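Local coordinates for aspartate aminotransferase (Giardia lamblia, PDB 3MEB), which probably catalyses the pyridoxal phosphate-dependent transfer of the amino group from L-aspartate to 2-oxoglutarate, giving oxaloacetate and L-glutamate, at residues Ile187-Thr192 with Ile217-Ala222; Ile68-Lys73 with Tyr347-Glu352; Cys123-Gly128 with Lys320-Ser325. All coordinates share one frame; numbering follows the deposited sequence.

Interaction 1 (Ile187-Thr192 with Ile217-Ala222). With EDO (1,2-ethanediol), chain J.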
ATOM      1  N   ILE A 187       5.257 -27.345 -21.265  1.00  4.13           N
ATOM      2  CA  ILE A 187       6.524 -26.940 -20.690  1.00  3.32           C
ATOM      3  C   ILE A 187       7.667 -27.816 -21.247  1.00  3.66           C
ATOM      4  O   ILE A 187       7.609 -29.054 -21.213  1.00  3.60           O
ATOM      5  CB  ILE A 187       6.500 -26.994 -19.140  1.00  3.31           C
ATOM      6  CG1 ILE A 187       5.471 -26.012 -18.603  1.00  2.50           C
ATOM      7  CG2 ILE A 187       7.942 -26.696 -18.543  1.00  2.06           C
ATOM      8  CD1 ILE A 187       4.903 -26.325 -17.223  1.00  3.75           C
ATOM      9  N   ASP A 188       8.709 -27.158 -21.737  1.00  3.15           N
ATOM     10  CA  ASP A 188       9.887 -27.836 -22.276  1.00  3.70           C
ATOM     11  C   ASP A 188      10.752 -28.218 -21.092  1.00  3.75           C
ATOM     12  O   ASP A 188      11.837 -27.652 -20.875  1.00  3.81           O
ATOM     13  CB  ASP A 188      10.598 -26.899 -23.242  1.00  3.98           C
ATOM     14  CG  ASP A 188      11.835 -27.498 -23.858  1.00  5.61           C
ATOM     15  OD1 ASP A 188      12.090 -28.729 -23.701  1.00  3.45           O
ATOM     16  OD2 ASP A 188      12.565 -26.722 -24.513  1.00  6.94           O
ATOM     17  N   PHE A 189      10.274 -29.212 -20.345  1.00  3.61           N
ATOM     18  CA  PHE A 189      10.763 -29.507 -19.010  1.00  3.57           C
ATOM     19  C   PHE A 189      12.218 -29.950 -18.951  1.00  4.11           C
ATOM     20  O   PHE A 189      12.937 -29.660 -17.987  1.00  3.35           O
ATOM     21  CB  PHE A 189       9.850 -30.501 -18.290  1.00  3.47           C
ATOM     22  CG  PHE A 189      10.153 -30.615 -16.836  1.00  3.32           C
ATOM     23  CD1 PHE A 189       9.995 -29.522 -15.991  1.00  4.42           C
ATOM     24  CD2 PHE A 189      10.671 -31.783 -16.315  1.00  4.52           C
ATOM     25  CE1 PHE A 189      10.319 -29.619 -14.649  1.00  4.70           C
ATOM     26  CE2 PHE A 189      10.999 -31.889 -14.973  1.00  3.96           C
ATOM     27  CZ  PHE A 189      10.819 -30.817 -14.141  1.00  4.64           C
ATOM     28  N   SER A 190      12.660 -30.622 -20.006  1.00  5.01           N
ATOM     29  CA  SER A 190      14.064 -30.979 -20.176  1.00  5.41           C
ATOM     30  C   SER A 190      14.944 -29.725 -20.084  1.00  4.24           C
ATOM     31  O   SER A 190      15.931 -29.678 -19.319  1.00  3.38           O
ATOM     32  CB  SER A 190      14.224 -31.707 -21.525  1.00  5.21           C
ATOM     33  OG  SER A 190      15.474 -32.354 -21.631  1.00 11.41           O
ATOM     34  N   ASN A 191      14.609 -28.704 -20.862  1.00  3.88           N
ATOM     35  CA  ASN A 191      15.349 -27.430 -20.774  1.00  4.35           C
ATOM     36  C   ASN A 191      15.140 -26.641 -19.481  1.00  3.67           C
ATOM     37  O   ASN A 191      16.055 -25.948 -19.008  1.00  3.62           O
ATOM     38  CB  ASN A 191      15.113 -26.574 -22.032  1.00  4.70           C
ATOM     39  CG  ASN A 191      15.881 -27.138 -23.246  1.00  6.22           C
ATOM     40  OD1 ASN A 191      15.340 -27.287 -24.338  1.00  8.09           O
ATOM     41  ND2 ASN A 191      17.117 -27.539 -23.012  1.00  4.62           N
ATOM     42  N   THR A 192      13.947 -26.726 -18.894  1.00  3.05           N
ATOM     43  CA  THR A 192      13.722 -26.144 -17.592  1.00  2.47           C
ATOM     44  C   THR A 192      14.804 -26.614 -16.599  1.00  2.64           C
ATOM     45  O   THR A 192      15.450 -25.806 -15.931  1.00  3.23           O
ATOM     46  CB  THR A 192      12.300 -26.491 -17.049  1.00  3.30           C
ATOM     47  OG1 THR A 192      11.286 -26.051 -17.976  1.00  2.00           O
ATOM     48  CG2 THR A 192      12.110 -25.839 -15.707  1.00  2.00           C
ATOM     49  N   ILE A 217      -0.523 -23.604 -17.879  1.00  2.59           N
ATOM     50  CA  ILE A 217       0.201 -24.890 -17.898  1.00  2.00           C
ATOM     51  C   ILE A 217       1.111 -24.881 -16.682  1.00  2.82           C
ATOM     52  O   ILE A 217       1.855 -23.924 -16.486  1.00  2.30           O
ATOM     53  CB  ILE A 217       1.110 -25.035 -19.164  1.00  2.00           C
ATOM     54  CG1 ILE A 217       0.359 -24.712 -20.474  1.00  2.00           C
ATOM     55  CG2 ILE A 217       1.735 -26.424 -19.227  1.00  2.00           C
ATOM     56  CD1 ILE A 217      -0.988 -25.322 -20.587  1.00  2.00           C
ATOM     57  N   ASP A 218       1.034 -25.931 -15.854  1.00  3.55           N
ATOM     58  CA  ASP A 218       1.767 -25.998 -14.599  1.00  3.17           C
ATOM     59  C   ASP A 218       2.758 -27.167 -14.657  1.00  2.88           C
ATOM     60  O   ASP A 218       2.551 -28.143 -15.383  1.00  2.00           O
ATOM     61  CB  ASP A 218       0.778 -26.248 -13.417  1.00  3.55           C
ATOM     62  CG  ASP A 218      -0.012 -25.001 -12.971  1.00  4.79           C
ATOM     63  OD1 ASP A 218       0.217 -23.863 -13.450  1.00  3.27           O
ATOM     64  OD2 ASP A 218      -0.913 -25.182 -12.079  1.00  4.46           O
ATOM     65  N   PHE A 219       3.832 -27.079 -13.887  1.00  2.00           N
ATOM     66  CA  PHE A 219       4.591 -28.276 -13.534  1.00  2.53           C
ATOM     67  C   PHE A 219       3.653 -29.261 -12.839  1.00  2.59           C
ATOM     68  O   PHE A 219       2.889 -28.886 -11.940  1.00  2.00           O
ATOM     69  CB  PHE A 219       5.744 -27.979 -12.567  1.00  2.41           C
ATOM     70  CG  PHE A 219       6.789 -26.993 -13.088  1.00  4.19           C
ATOM     71  CD1 PHE A 219       7.399 -27.169 -14.313  1.00  4.21           C
ATOM     72  CD2 PHE A 219       7.205 -25.923 -12.306  1.00  4.92           C
ATOM     73  CE1 PHE A 219       8.343 -26.299 -14.750  1.00  3.88           C
ATOM     74  CE2 PHE A 219       8.175 -25.072 -12.742  1.00  3.03           C
ATOM     75  CZ  PHE A 219       8.744 -25.235 -13.949  1.00  2.58           C
ATOM     76  N   THR A 220       3.744 -30.534 -13.216  1.00  3.28           N
ATOM     77  CA  THR A 220       3.051 -31.583 -12.491  1.00  3.32           C
ATOM     78  C   THR A 220       3.743 -31.933 -11.160  1.00  3.63           C
ATOM     79  O   THR A 220       4.872 -31.518 -10.918  1.00  3.40           O
ATOM     80  CB  THR A 220       2.946 -32.841 -13.342  1.00  3.30           C
ATOM     81  OG1 THR A 220       4.261 -33.417 -13.562  1.00  3.02           O
ATOM     82  CG2 THR A 220       2.239 -32.489 -14.672  1.00  3.72           C
ATOM     83  N   GLU A 221       3.069 -32.686 -10.296  1.00  2.59           N
ATOM     84  CA  GLU A 221       3.710 -33.096  -9.043  1.00  3.48           C
ATOM     85  C   GLU A 221       5.009 -33.805  -9.370  1.00  2.55           C
ATOM     86  O   GLU A 221       6.025 -33.561  -8.755  1.00  3.05           O
ATOM     87  CB  GLU A 221       2.827 -33.985  -8.182  1.00  4.29           C
ATOM     88  CG  GLU A 221       1.572 -33.353  -7.686  1.00  8.82           C
ATOM     89  CD  GLU A 221       0.953 -34.123  -6.528  1.00 12.91           C
ATOM     90  OE1 GLU A 221       1.652 -34.960  -5.913  1.00 15.05           O
ATOM     91  OE2 GLU A 221      -0.226 -33.862  -6.219  1.00 19.57           O
ATOM     92  N   ALA A 222       5.008 -34.636 -10.394  1.00  2.64           N
ATOM     93  CA  ALA A 222       6.217 -35.369 -10.769  1.00  2.14           C
ATOM     94  C   ALA A 222       7.348 -34.428 -11.213  1.00  2.00           C
ATOM     95  O   ALA A 222       8.511 -34.665 -10.905  1.00  2.00           O
ATOM     96  CB  ALA A 222       5.903 -36.427 -11.895  1.00  2.79           C
TER
HETATM   97  C1  EDO J 506       4.826 -23.289 -12.289  1.00 16.01           C
HETATM   98  O1  EDO J 506       4.808 -22.056 -13.031  1.00 13.92           O
HETATM   99  C2  EDO J 506       3.405 -23.821 -12.096  1.00 15.87           C
HETATM  100  O2  EDO J 506       3.356 -25.202 -11.754  1.00 15.93           O
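Asp218, whose main chain lies against the side chain of Ile187, has its carboxylate gripped by two backbone N-H groups: OD1 accepts from His212 and OD2 from Ala211. An aspartate suits this place because its short side chain reaches back to the loop at Ala211 and His212, while its peptide carbon faces Ile187. There Ile187 CD1 rests 3.4 Å from Asp218 C, and it also touches Ile217 CG2 at 3.7 Å. Branching at CB lets Ile187 do two jobs. CG1 stands anti to the carbonyl carbon (chi1 -63°) and carries CD1 to the peptide, while CG2 turns to Phe219 and meets its CE1 at 3.8 Å.

The Phe219 ring fills the middle of the contact. Phe189 CE1 comes to 3.8 Å from Phe219 CD1, and the two rings form an oblique pair, their planes inclined at 67°. Thr192 comes head-on at the ring's far end, its CG2 3.8 Å from Phe219 CZ; its OG1 bonds to Thr177 O, so threonine offers a methyl to the ring and a hydroxyl to the loop. Tyr178 and Trp224 make edge-to-face pairs with the same phenylalanine. A 1,2-ethanediol, probably from the crystallisation liquor, takes a weak hydrogen bond from Phe219 N through its O2 (2.9 Å).

Both helices begun here, 189-198 and 221-234, link parallel strands of the large central sheet. The Asp218 side chain lies about 8 Å from those of Asn213 and Tyr244, which bind the cofactor. With no hydrogen bond joining the two segments directly, their mutual fit depends on apolar shape, and the side-chain polar groups of Asp218 and Thr192 bond to neighbouring loops and not across the contact.

Interaction 2 (Ile68-Lys73 with Tyr347-Glu352)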
ATOM      1  N   ILE A  68     -19.586 -11.236  -4.076  1.00  3.40           N
ATOM      2  CA  ILE A  68     -19.084 -11.276  -2.710  1.00  3.40           C
ATOM      3  C   ILE A  68     -19.241 -12.699  -2.151  1.00  2.00           C
ATOM      4  O   ILE A  68     -20.355 -13.212  -2.051  1.00  2.00           O
ATOM      5  CB  ILE A  68     -19.810 -10.276  -1.784  1.00  4.61           C
ATOM      6  CG1 ILE A  68     -19.688  -8.834  -2.354  1.00  5.64           C
ATOM      7  CG2 ILE A  68     -19.248 -10.349  -0.395  1.00  4.27           C
ATOM      8  CD1 ILE A  68     -18.439  -8.101  -1.956  1.00  7.57           C
ATOM      9  N   LEU A  69     -18.140 -13.329  -1.774  1.00  2.00           N
ATOM     10  CA  LEU A  69     -18.211 -14.668  -1.167  1.00  2.01           C
ATOM     11  C   LEU A  69     -19.133 -14.648   0.047  1.00  2.00           C
ATOM     12  O   LEU A  69     -19.019 -13.756   0.859  1.00  2.00           O
ATOM     13  CB  LEU A  69     -16.837 -15.180  -0.747  1.00  2.00           C
ATOM     14  CG  LEU A  69     -16.004 -15.901  -1.803  1.00  3.05           C
ATOM     15  CD1 LEU A  69     -15.644 -14.951  -2.955  1.00  2.00           C
ATOM     16  CD2 LEU A  69     -14.771 -16.521  -1.125  1.00  2.00           C
ATOM     17  N   PRO A  70     -20.054 -15.634   0.170  1.00  2.21           N
ATOM     18  CA  PRO A  70     -20.901 -15.687   1.378  1.00  2.00           C
ATOM     19  C   PRO A  70     -20.072 -15.653   2.684  1.00  2.32           C
ATOM     20  O   PRO A  70     -20.485 -14.989   3.653  1.00  2.00           O
ATOM     21  CB  PRO A  70     -21.653 -16.997   1.218  1.00  2.00           C
ATOM     22  CG  PRO A  70     -21.827 -17.155  -0.252  1.00  2.00           C
ATOM     23  CD  PRO A  70     -20.500 -16.613  -0.841  1.00  2.00           C
ATOM     24  N   ALA A  71     -18.893 -16.299   2.702  1.00  2.58           N
ATOM     25  CA  ALA A  71     -18.016 -16.216   3.891  1.00  2.75           C
ATOM     26  C   ALA A  71     -17.570 -14.796   4.167  1.00  2.27           C
ATOM     27  O   ALA A  71     -17.564 -14.372   5.325  1.00  2.60           O
ATOM     28  CB  ALA A  71     -16.813 -17.144   3.777  1.00  2.76           C
ATOM     29  N   VAL A  72     -17.223 -14.050   3.109  1.00  2.57           N
ATOM     30  CA  VAL A  72     -16.876 -12.613   3.220  1.00  2.00           C
ATOM     31  C   VAL A  72     -18.079 -11.751   3.644  1.00  2.00           C
ATOM     32  O   VAL A  72     -17.955 -10.852   4.497  1.00  2.00           O
ATOM     33  CB  VAL A  72     -16.210 -12.117   1.909  1.00  2.13           C
ATOM     34  CG1 VAL A  72     -15.942 -10.607   1.947  1.00  2.00           C
ATOM     35  CG2 VAL A  72     -14.895 -12.984   1.631  1.00  2.00           C
ATOM     36  N   LYS A  73     -19.261 -12.047   3.105  1.00  2.00           N
ATOM     37  CA  LYS A  73     -20.440 -11.334   3.546  1.00  2.00           C
ATOM     38  C   LYS A  73     -20.617 -11.501   5.069  1.00  2.05           C
ATOM     39  O   LYS A  73     -20.906 -10.536   5.784  1.00  2.56           O
ATOM     40  CB  LYS A  73     -21.692 -11.805   2.764  1.00  2.13           C
ATOM     41  N   TYR A 347     -14.206 -22.497   2.091  1.00  2.00           N
ATOM     42  CA  TYR A 347     -13.729 -23.581   1.211  1.00  2.00           C
ATOM     43  C   TYR A 347     -14.770 -24.009   0.179  1.00  2.00           C
ATOM     44  O   TYR A 347     -14.413 -24.286  -0.973  1.00  2.00           O
ATOM     45  CB  TYR A 347     -13.329 -24.811   2.013  1.00  2.15           C
ATOM     46  CG  TYR A 347     -12.091 -24.750   2.877  1.00  3.05           C
ATOM     47  CD1 TYR A 347     -10.988 -23.929   2.562  1.00  6.26           C
ATOM     48  CD2 TYR A 347     -11.979 -25.587   3.993  1.00  5.59           C
ATOM     49  CE1 TYR A 347      -9.839 -23.931   3.370  1.00  4.74           C
ATOM     50  CE2 TYR A 347     -10.826 -25.584   4.796  1.00  5.60           C
ATOM     51  CZ  TYR A 347      -9.775 -24.770   4.469  1.00  5.57           C
ATOM     52  OH  TYR A 347      -8.662 -24.802   5.278  1.00  6.26           O
ATOM     53  N   ASP A 348     -16.035 -24.134   0.609  1.00  2.00           N
ATOM     54  CA  ASP A 348     -17.171 -24.433  -0.272  1.00  2.00           C
ATOM     55  C   ASP A 348     -17.342 -23.332  -1.347  1.00  2.19           C
ATOM     56  O   ASP A 348     -17.609 -23.615  -2.517  1.00  2.00           O
ATOM     57  CB  ASP A 348     -18.506 -24.495   0.522  1.00  2.45           C
ATOM     58  CG  ASP A 348     -18.578 -25.663   1.528  1.00  5.18           C
ATOM     59  OD1 ASP A 348     -17.741 -26.561   1.499  1.00 10.11           O
ATOM     60  OD2 ASP A 348     -19.519 -25.710   2.347  1.00 10.54           O
ATOM     61  N   ASN A 349     -17.163 -22.074  -0.931  1.00  2.00           N
ATOM     62  CA  ASN A 349     -17.333 -20.933  -1.820  1.00  2.00           C
ATOM     63  C   ASN A 349     -16.293 -20.937  -2.956  1.00  2.00           C
ATOM     64  O   ASN A 349     -16.631 -20.724  -4.123  1.00  2.00           O
ATOM     65  CB  ASN A 349     -17.175 -19.612  -1.050  1.00  2.00           C
ATOM     66  CG  ASN A 349     -18.333 -19.290  -0.097  1.00  2.00           C
ATOM     67  OD1 ASN A 349     -18.161 -18.413   0.769  1.00  2.00           O
ATOM     68  ND2 ASN A 349     -19.483 -19.959  -0.230  1.00  2.00           N
ATOM     69  N   VAL A 350     -15.034 -21.172  -2.610  1.00  2.00           N
ATOM     70  CA  VAL A 350     -13.947 -21.287  -3.589  1.00  2.00           C
ATOM     71  C   VAL A 350     -14.203 -22.479  -4.567  1.00  2.20           C
ATOM     72  O   VAL A 350     -14.034 -22.329  -5.777  1.00  2.91           O
ATOM     73  CB  VAL A 350     -12.598 -21.395  -2.871  1.00  2.00           C
ATOM     74  CG1 VAL A 350     -11.406 -21.531  -3.855  1.00  3.46           C
ATOM     75  CG2 VAL A 350     -12.378 -20.154  -1.967  1.00  2.00           C
ATOM     76  N   LYS A 351     -14.628 -23.634  -4.049  1.00  2.00           N
ATOM     77  CA  LYS A 351     -15.024 -24.764  -4.920  1.00  2.23           C
ATOM     78  C   LYS A 351     -16.140 -24.375  -5.908  1.00  2.09           C
ATOM     79  O   LYS A 351     -16.066 -24.742  -7.082  1.00  2.00           O
ATOM     80  CB  LYS A 351     -15.439 -25.969  -4.091  1.00  2.87           C
ATOM     81  CG  LYS A 351     -14.256 -26.728  -3.453  1.00  7.11           C
ATOM     82  CD  LYS A 351     -14.730 -27.664  -2.331  1.00 10.00           C
ATOM     83  CE  LYS A 351     -13.607 -28.492  -1.682  1.00 13.22           C
ATOM     84  NZ  LYS A 351     -12.567 -29.026  -2.639  1.00 15.31           N
ATOM     85  N   GLU A 352     -17.152 -23.623  -5.436  1.00  2.01           N
ATOM     86  CA  GLU A 352     -18.228 -23.130  -6.310  1.00  2.00           C
ATOM     87  C   GLU A 352     -17.667 -22.258  -7.447  1.00  2.00           C
ATOM     88  O   GLU A 352     -18.087 -22.393  -8.590  1.00  2.00           O
ATOM     89  CB  GLU A 352     -19.296 -22.351  -5.514  1.00  2.51           C
TER
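Over one face of the Asn349 amide lies the ring of Pro70, its CD 3.5 Å from Asn349 CG and its CG 3.7 Å from Asn349 ND2. Leu69 CB stands 3.8 Å from Asn349 OD1. At the oxygen end is the backbone N-H of Ala71. It gives OD1 a hydrogen bond of 3.0 Å from Ala71 N to Asn349 OD1, nearly straight at 160° about the hydrogen. The bond lies in the carbonyl plane with a C=O...N angle of 158°, close to the line of the carbonyl. Asn349 is placed for this by its first torsion (chi1 -71°), which sets CG anti to the carbonyl carbon and sends the amide out from its helix.

The setting is a helix N-terminus met by the flank of another helix. Leu69 is the N-cap residue of helix 70-81, and its own carbonyl accepts from Lys73 N. Proline suits the next position, since it has no N-H that would need an acceptor. Ala71 does have one in this first turn, and Asn349, from helix 340-370, satisfies it inside a buried contact. The partial positive charge of the helix start would probably strengthen the attraction for OD1. Helix 340-370 probably corresponds to the long helix that connects the large and small domains in aspartate aminotransferases, in which case the bond joins the start of helix 70-81 to that connecting element.

Beside the amide, around Asn349 CB, the contact becomes apolar. Leu69 CD2 packs 3.9 Å from Asn349 CB and reaches loosely towards Val350 CG2 at 4.4 Å. A leucine fits there because its side chain also packs on Phe346 and Met353 of the same long helix. Ala71, small beside the amide, brings its CB to 3.5 Å from Asn349 OD1 and packs on Phe346 and Ile336, while Ile68 and Val72 meet Lys88 of the second subunit.

Interaction 3 (Cys123-Gly128 with Lys320-Ser325). With SO4 (sulfate ion), chain E; EDO (1,2-ethanediol), chain L.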
ATOM      1  N   CYS A 123       5.045 -11.363   7.129  1.00  2.00           N
ATOM      2  CA  CYS A 123       4.710  -9.939   7.234  1.00  2.00           C
ATOM      3  C   CYS A 123       3.598  -9.618   6.249  1.00  2.00           C
ATOM      4  O   CYS A 123       3.733  -9.887   5.051  1.00  2.00           O
ATOM      5  CB  CYS A 123       5.950  -9.075   6.934  1.00  2.00           C
ATOM      6  SG  CYS A 123       5.779  -7.295   7.012  1.00  2.33           S
ATOM      7  N   GLN A 124       2.511  -9.052   6.763  1.00  2.00           N
ATOM      8  CA  GLN A 124       1.455  -8.555   5.922  1.00  2.00           C
ATOM      9  C   GLN A 124       1.993  -7.595   4.898  1.00  2.12           C
ATOM     10  O   GLN A 124       2.900  -6.790   5.184  1.00  2.00           O
ATOM     11  CB  GLN A 124       0.385  -7.816   6.740  1.00  2.00           C
ATOM     12  CG  GLN A 124      -0.837  -7.452   5.934  1.00  3.78           C
ATOM     13  CD  GLN A 124      -1.957  -6.914   6.800  1.00  2.00           C
ATOM     14  OE1 GLN A 124      -2.050  -7.266   7.977  1.00  3.30           O
ATOM     15  NE2 GLN A 124      -2.748  -6.002   6.256  1.00  2.96           N
ATOM     16  N   SER A 125       1.442  -7.683   3.703  1.00  2.00           N
ATOM     17  CA  SER A 125       1.777  -6.715   2.678  1.00  2.27           C
ATOM     18  C   SER A 125       0.579  -6.387   1.827  1.00  2.19           C
ATOM     19  O   SER A 125      -0.502  -6.872   2.091  1.00  2.00           O
ATOM     20  CB  SER A 125       2.971  -7.174   1.842  1.00  2.00           C
ATOM     21  OG  SER A 125       3.420  -6.111   1.050  1.00  5.99           O
ATOM     22  N   LEU A 126       0.759  -5.508   0.840  1.00  2.47           N
ATOM     23  CA  LEU A 126      -0.349  -5.033   0.036  1.00  2.39           C
ATOM     24  C   LEU A 126      -0.661  -6.018  -1.104  1.00  3.30           C
ATOM     25  O   LEU A 126      -0.266  -5.824  -2.263  1.00  2.64           O
ATOM     26  CB  LEU A 126      -0.039  -3.649  -0.512  1.00  3.42           C
ATOM     27  CG  LEU A 126      -0.126  -2.560   0.545  1.00  4.08           C
ATOM     28  CD1 LEU A 126       0.535  -1.366  -0.058  1.00  7.21           C
ATOM     29  CD2 LEU A 126      -1.556  -2.214   0.972  1.00  5.56           C
ATOM     30  N   SER A 127      -1.362  -7.082  -0.728  1.00  2.69           N
ATOM     31  CA  SER A 127      -1.706  -8.190  -1.608  1.00  2.45           C
ATOM     32  C   SER A 127      -0.488  -8.765  -2.315  1.00  2.17           C
ATOM     33  O   SER A 127       0.661  -8.591  -1.867  1.00  3.16           O
ATOM     34  CB  SER A 127      -2.804  -7.740  -2.595  1.00  2.93           C
ATOM     35  OG  SER A 127      -3.507  -8.846  -3.131  1.00  4.86           O
ATOM     36  N   GLY A 128      -0.732  -9.432  -3.433  1.00  2.00           N
ATOM     37  CA  GLY A 128       0.332 -10.070  -4.172  1.00  2.03           C
ATOM     38  C   GLY A 128       1.419  -9.119  -4.622  1.00  2.00           C
ATOM     39  O   GLY A 128       2.613  -9.414  -4.497  1.00  2.00           O
ATOM     40  N   LYS A 320       9.195   2.746   5.265  1.00  2.00           N
ATOM     41  CA  LYS A 320       9.663   3.725   4.296  1.00  2.00           C
ATOM     42  C   LYS A 320       8.857   3.839   3.007  1.00  2.00           C
ATOM     43  O   LYS A 320       9.115   4.746   2.198  1.00  2.30           O
ATOM     44  CB  LYS A 320      11.102   3.423   3.909  1.00  2.00           C
ATOM     45  CG  LYS A 320      12.018   3.345   5.059  1.00  3.56           C
ATOM     46  CD  LYS A 320      13.440   3.054   4.555  1.00  5.47           C
ATOM     47  CE  LYS A 320      13.979   1.811   5.125  1.00  6.65           C
ATOM     48  NZ  LYS A 320      15.426   1.745   4.925  1.00  5.87           N
ATOM     49  N   THR A 321       7.837   3.004   2.860  1.00  2.00           N
ATOM     50  CA  THR A 321       7.082   2.890   1.625  1.00  2.00           C
ATOM     51  C   THR A 321       5.642   3.285   1.822  1.00  2.00           C
ATOM     52  O   THR A 321       5.183   4.224   1.173  1.00  2.00           O
ATOM     53  CB  THR A 321       7.226   1.457   1.001  1.00  2.00           C
ATOM     54  OG1 THR A 321       8.587   1.038   1.102  1.00  2.00           O
ATOM     55  CG2 THR A 321       6.856   1.486  -0.475  1.00  2.36           C
ATOM     56  N   TRP A 322       4.956   2.616   2.746  1.00  2.00           N
ATOM     57  CA  TRP A 322       3.571   2.924   3.082  1.00  2.00           C
ATOM     58  C   TRP A 322       3.212   2.803   4.584  1.00  2.19           C
ATOM     59  O   TRP A 322       2.028   2.778   4.934  1.00  2.00           O
ATOM     60  CB  TRP A 322       2.598   2.083   2.243  1.00  2.04           C
ATOM     61  CG  TRP A 322       2.682   0.653   2.415  1.00  2.00           C
ATOM     62  CD1 TRP A 322       2.179  -0.066   3.436  1.00  2.00           C
ATOM     63  CD2 TRP A 322       3.267  -0.300   1.495  1.00  2.01           C
ATOM     64  NE1 TRP A 322       2.418  -1.409   3.245  1.00  3.09           N
ATOM     65  CE2 TRP A 322       3.106  -1.578   2.069  1.00  2.48           C
ATOM     66  CE3 TRP A 322       3.939  -0.188   0.271  1.00  2.00           C
ATOM     67  CZ2 TRP A 322       3.555  -2.730   1.440  1.00  2.36           C
ATOM     68  CZ3 TRP A 322       4.387  -1.324  -0.342  1.00  2.00           C
ATOM     69  CH2 TRP A 322       4.221  -2.581   0.249  1.00  2.00           C
ATOM     70  N   SER A 323       4.248   2.807   5.431  1.00  2.24           N
ATOM     71  CA  SER A 323       4.176   2.817   6.888  1.00  2.53           C
ATOM     72  C   SER A 323       3.765   1.498   7.518  1.00  3.11           C
ATOM     73  O   SER A 323       4.600   0.808   8.146  1.00  2.90           O
ATOM     74  CB  SER A 323       3.358   3.991   7.414  1.00  2.37           C
ATOM     75  OG  SER A 323       3.754   4.226   8.743  1.00  2.00           O
ATOM     76  N   MET A 324       2.500   1.117   7.327  1.00  2.77           N
ATOM     77  CA  MET A 324       2.101  -0.270   7.601  1.00  3.05           C
ATOM     78  C   MET A 324       0.876  -0.571   6.743  1.00  2.42           C
ATOM     79  O   MET A 324       0.388   0.328   6.015  1.00  2.79           O
ATOM     80  CB  MET A 324       1.902  -0.537   9.090  1.00  2.96           C
ATOM     81  CG  MET A 324       0.618  -0.052   9.639  1.00  4.30           C
ATOM     82  SD  MET A 324       0.381   1.707   9.514  1.00  7.60           S
ATOM     83  CE  MET A 324       1.486   2.292  10.851  1.00  4.26           C
ATOM     84  N   SER A 325       0.394  -1.806   6.802  1.00  2.23           N
ATOM     85  CA  SER A 325      -0.476  -2.326   5.759  1.00  2.00           C
ATOM     86  C   SER A 325      -1.954  -2.122   6.151  1.00  2.45           C
ATOM     87  O   SER A 325      -2.247  -1.541   7.213  1.00  2.96           O
ATOM     88  CB  SER A 325      -0.062  -3.767   5.408  1.00  2.25           C
ATOM     89  OG  SER A 325       1.233  -3.787   4.757  1.00  2.35           O
TER
HETATM   90  S   SO4 E 500      -2.784  -8.541  -6.484  0.75 12.73           S
HETATM   91  O1  SO4 E 500      -2.382  -9.764  -5.830  0.75 12.76           O
HETATM   92  O2  SO4 E 500      -2.843  -8.825  -7.898  0.75 14.33           O
HETATM   93  O3  SO4 E 500      -4.128  -8.148  -6.066  0.75 11.53           O
HETATM   94  O4  SO4 E 500      -1.795  -7.502  -6.273  0.75  8.92           O
HETATM   95  C1  EDO L 507       2.355   7.093  11.169  1.00 22.32           C
HETATM   96  O1  EDO L 507       2.453   6.304   9.963  1.00 22.96           O
HETATM   97  C2  EDO L 507       3.127   6.530  12.345  1.00 20.74           C
HETATM   98  O2  EDO L 507       4.417   7.154  12.458  1.00 18.63           O
HETATM   99  O   HOH W   1       2.746  -4.737   6.843  1.00  3.33           O
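Leu126 lays its CD1 over one face of the Trp322 indole in a CH-pi contact, 3.3 Å from the centroid of the six-membered ring and 15° off its normal. At the ring's edge, in plane, Ser125 OG comes to 3.4 Å from Trp322 CZ2. Tryptophan suits the place by offering a broad apolar face together with an N-H: Trp322 NE1 donates to Ser325 OG (3.1 Å, 166°), which fixes the rotation of the ring. The same Ser325 OG is 2.7 Å from a water that donates to Gln124 O, so hydroxyl and water together join indole and strand.

Farther out, Arg285 of the second subunit bonds to Trp322 O, and Leu126 of that subunit packs on Leu126 and Trp322. Ser127 and Gly128 belong to the pyridoxal phosphate pocket; a sulfate, probably from the crystallisation liquor, bonds weakly to Gly128 N and also to Thr129, Ser274, Ser276, Arg285 and Tyr90 of the second subunit, consistent with the cofactor's phosphate site. Segment 123-128 runs from strand 120-125, outermost in this chain's sheet, into helix 127-142, whose Ile134 also touches Trp322; residues 320-325 bridge helices 300-319 and 327-337.

All three contacts are buried, yet their surroundings differ. Interaction 1 joins the starts of two helices that cross between sheet strands, interaction 3 a strand end and an interhelical loop, and interaction 2 a helix start and a helix flank. Interactions 1 and 3 lie on opposite sides of the chain's centre, their own centres 33 Å apart. Along the chain, both are nested within the loop closed by interaction 2. Interaction 2 has a clear direct hydrogen bond between its segments; interaction 1 has none and relies on apolar side chains, and interaction 3 adds a bridging water to an aromatic face. The second subunit touches interactions 2 and 3 but not 1, and interaction 3 alone contains residues of the cofactor pocket.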